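Side-chain contact in putative Phosphate (Eubacterium rectale, PDB 3DAO), which is probably a phosphatase of the haloacid dehalogenase-like hydrolase family, inferred to hydrolyse phosphorylated substrates, although its natural substrate is not established: residues K108-M113 against A193-A198. Numbering follows the deposited sequence.
Sequences KGMCRM and AHLAAA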
loop_
_atom_site.group_PDB
_atom_site.type_symbol
_atom_site.label_atom_id
_atom_site.label_comp_id
_atom_site.label_asym_id
_atom_site.label_seq_id
_atom_site.Cartn_x
_atom_site.Cartn_y
_atom_site.Cartn_z
ATOM N N LYS A 108 -3.970 12.687 -16.304
ATOM C CA LYS A 108 -3.480 13.738 -17.218
ATOM C C LYS A 108 -4.127 15.080 -16.851
ATOM O O LYS A 108 -3.473 16.131 -16.867
ATOM C CB LYS A 108 -3.723 13.394 -18.688
ATOM C CG LYS A 108 -2.757 12.334 -19.165
ATOM C CD LYS A 108 -2.799 12.102 -20.660
ATOM C CE LYS A 108 -1.701 11.109 -21.037
ATOM N NZ LYS A 108 -1.588 10.840 -22.505
ATOM N N GLY A 109 -5.385 15.044 -16.490
ATOM C CA GLY A 109 -6.094 16.241 -16.021
ATOM C C GLY A 109 -5.431 16.847 -14.775
ATOM O O GLY A 109 -5.278 18.081 -14.631
HETATM N N MSE A 110 -5.039 15.960 -13.865
HETATM C CA MSE A 110 -4.321 16.356 -12.635
HETATM C C MSE A 110 -2.993 17.012 -12.993
HETATM O O MSE A 110 -2.635 18.042 -12.428
HETATM C CB MSE A 110 -4.099 15.179 -11.710
HETATM C CG MSE A 110 -5.375 14.720 -11.076
HETATM SE SE MSE A 110 -5.093 13.055 -10.148
HETATM C CE MSE A 110 -6.800 12.956 -9.161
ATOM N N CYS A 111 -2.266 16.390 -13.907
ATOM C CA CYS A 111 -0.968 16.919 -14.367
ATOM C C CYS A 111 -1.147 18.353 -14.863
ATOM O O CYS A 111 -0.420 19.274 -14.497
ATOM C CB CYS A 111 -0.416 16.111 -15.538
ATOM S SG CYS A 111 0.320 14.475 -15.191
ATOM N N ARG A 112 -2.113 18.530 -15.767
ATOM C CA ARG A 112 -2.341 19.873 -16.369
ATOM C C ARG A 112 -2.697 20.903 -15.358
ATOM O O ARG A 112 -2.188 22.042 -15.397
ATOM C CB ARG A 112 -3.410 19.814 -17.464
ATOM C CG ARG A 112 -2.947 18.979 -18.595
ATOM C CD ARG A 112 -3.990 18.828 -19.679
ATOM N NE ARG A 112 -3.474 17.972 -20.737
ATOM C CZ ARG A 112 -3.999 16.788 -21.029
ATOM N NH1 ARG A 112 -5.126 16.392 -20.467
ATOM N NH2 ARG A 112 -3.457 16.063 -21.960
HETATM N N MSE A 113 -3.496 20.487 -14.383
HETATM C CA MSE A 113 -3.924 21.404 -13.334
HETATM C C MSE A 113 -2.767 21.802 -12.421
HETATM O O MSE A 113 -2.622 22.977 -12.062
HETATM C CB MSE A 113 -5.085 20.855 -12.517
HETATM C CG MSE A 113 -5.425 21.735 -11.327
HETATM SE SE MSE A 113 -7.013 21.151 -10.368
HETATM C CE MSE A 113 -8.407 21.511 -11.700
ATOM N N ALA A 193 -11.675 10.730 -7.711
ATOM C CA ALA A 193 -10.500 9.964 -7.338
ATOM C C ALA A 193 -10.358 9.887 -5.820
ATOM O O ALA A 193 -11.020 10.601 -5.071
ATOM C CB ALA A 193 -9.226 10.595 -7.964
ATOM N N HIS A 194 -9.470 9.004 -5.371
ATOM C CA HIS A 194 -9.197 8.901 -3.955
ATOM C C HIS A 194 -7.954 9.730 -3.619
ATOM O O HIS A 194 -6.843 9.407 -4.075
ATOM C CB HIS A 194 -9.005 7.445 -3.545
ATOM C CG HIS A 194 -8.537 7.306 -2.135
ATOM N ND1 HIS A 194 -9.300 7.687 -1.061
ATOM C CD2 HIS A 194 -7.364 6.864 -1.627
ATOM C CE1 HIS A 194 -8.620 7.485 0.057
ATOM N NE2 HIS A 194 -7.439 6.993 -0.260
ATOM N N LEU A 195 -8.178 10.795 -2.845
ATOM C CA LEU A 195 -7.123 11.767 -2.465
ATOM C C LEU A 195 -6.768 11.741 -1.004
ATOM O O LEU A 195 -7.636 11.734 -0.162
ATOM C CB LEU A 195 -7.544 13.215 -2.797
ATOM C CG LEU A 195 -7.277 13.792 -4.179
ATOM C CD1 LEU A 195 -7.737 12.920 -5.304
ATOM C CD2 LEU A 195 -7.866 15.216 -4.270
ATOM N N ALA A 196 -5.475 11.731 -0.698
ATOM C CA ALA A 196 -5.066 11.772 0.703
ATOM C C ALA A 196 -3.769 12.539 0.894
ATOM O O ALA A 196 -2.806 12.250 0.229
ATOM C CB ALA A 196 -4.868 10.384 1.258
ATOM N N ALA A 197 -3.764 13.490 1.818
ATOM C CA ALA A 197 -2.521 14.220 2.112
ATOM C C ALA A 197 -1.634 13.304 2.918
ATOM O O ALA A 197 -2.130 12.423 3.646
ATOM C CB ALA A 197 -2.811 15.517 2.917
ATOM N N ALA A 198 -0.320 13.512 2.765
ATOM C CA ALA A 198 0.682 12.863 3.585
ATOM C C ALA A 198 1.628 13.970 4.085
ATOM O O ALA A 198 2.441 14.517 3.310
ATOM C CB ALA A 198 1.444 11.835 2.804
#
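Apolar contact between Met-110, a selenomethionine, and the alternate residues Ala-193 and Leu-195 accounts for the contact between 108-113 and 193-198, segments of helix 104-117 and strand 193-198. The terminal methyl of Met-110 does all the touching: CE of Met-110 lies 3.6 Å from CB of Ala-193 and 4.0 Å from CD1 of Leu-195. The backbones stay well apart, the nearest CA atoms, those of Met-110 and Ala-193, being 10.3 Å from each other, and the long side chain bridges that gap. Its torsions explain the reach. CG stands anti to the carbonyl carbon (chi1 -71°), and beyond CG the chain runs extended through SE to CE (chi2 171°, chi3 169°), which carries the methyl to the strand. Leu-195 comes from the other direction, so the two side chains slide past one another and meet alongside through CE and CD1, whereas Ala-193 offers only its short CB. The buried surface, 77 Å² summed over both sides, fits a contact made by one methyl group.

Strand 193-198 lies at one edge of a six-stranded mixed sheet; this sheet, separate from the eight-stranded one that carries the DxDxT-like pattern, is consistent with the cap domain of haloacid dehalogenase-like hydrolases. Helix 104-117 packs on a face of this sheet. Strand pairing is seen in backbone hydrogen bonds between His-194 and Asn-206 and between Ala-196 and Asp-204, on the neighbouring strand 202-207. Ala-193 and Leu-195 direct their CB atoms at the helix, while His-194 between them points away, the alternation expected of an extended strand.

Met-110 also touches Phe-169 of strand 168-172 and Cys-205 of strand 202-207, which lie side by side in the sheet, and Trp-189 of helix 185-189; Leu-195 shares Cys-205 with it.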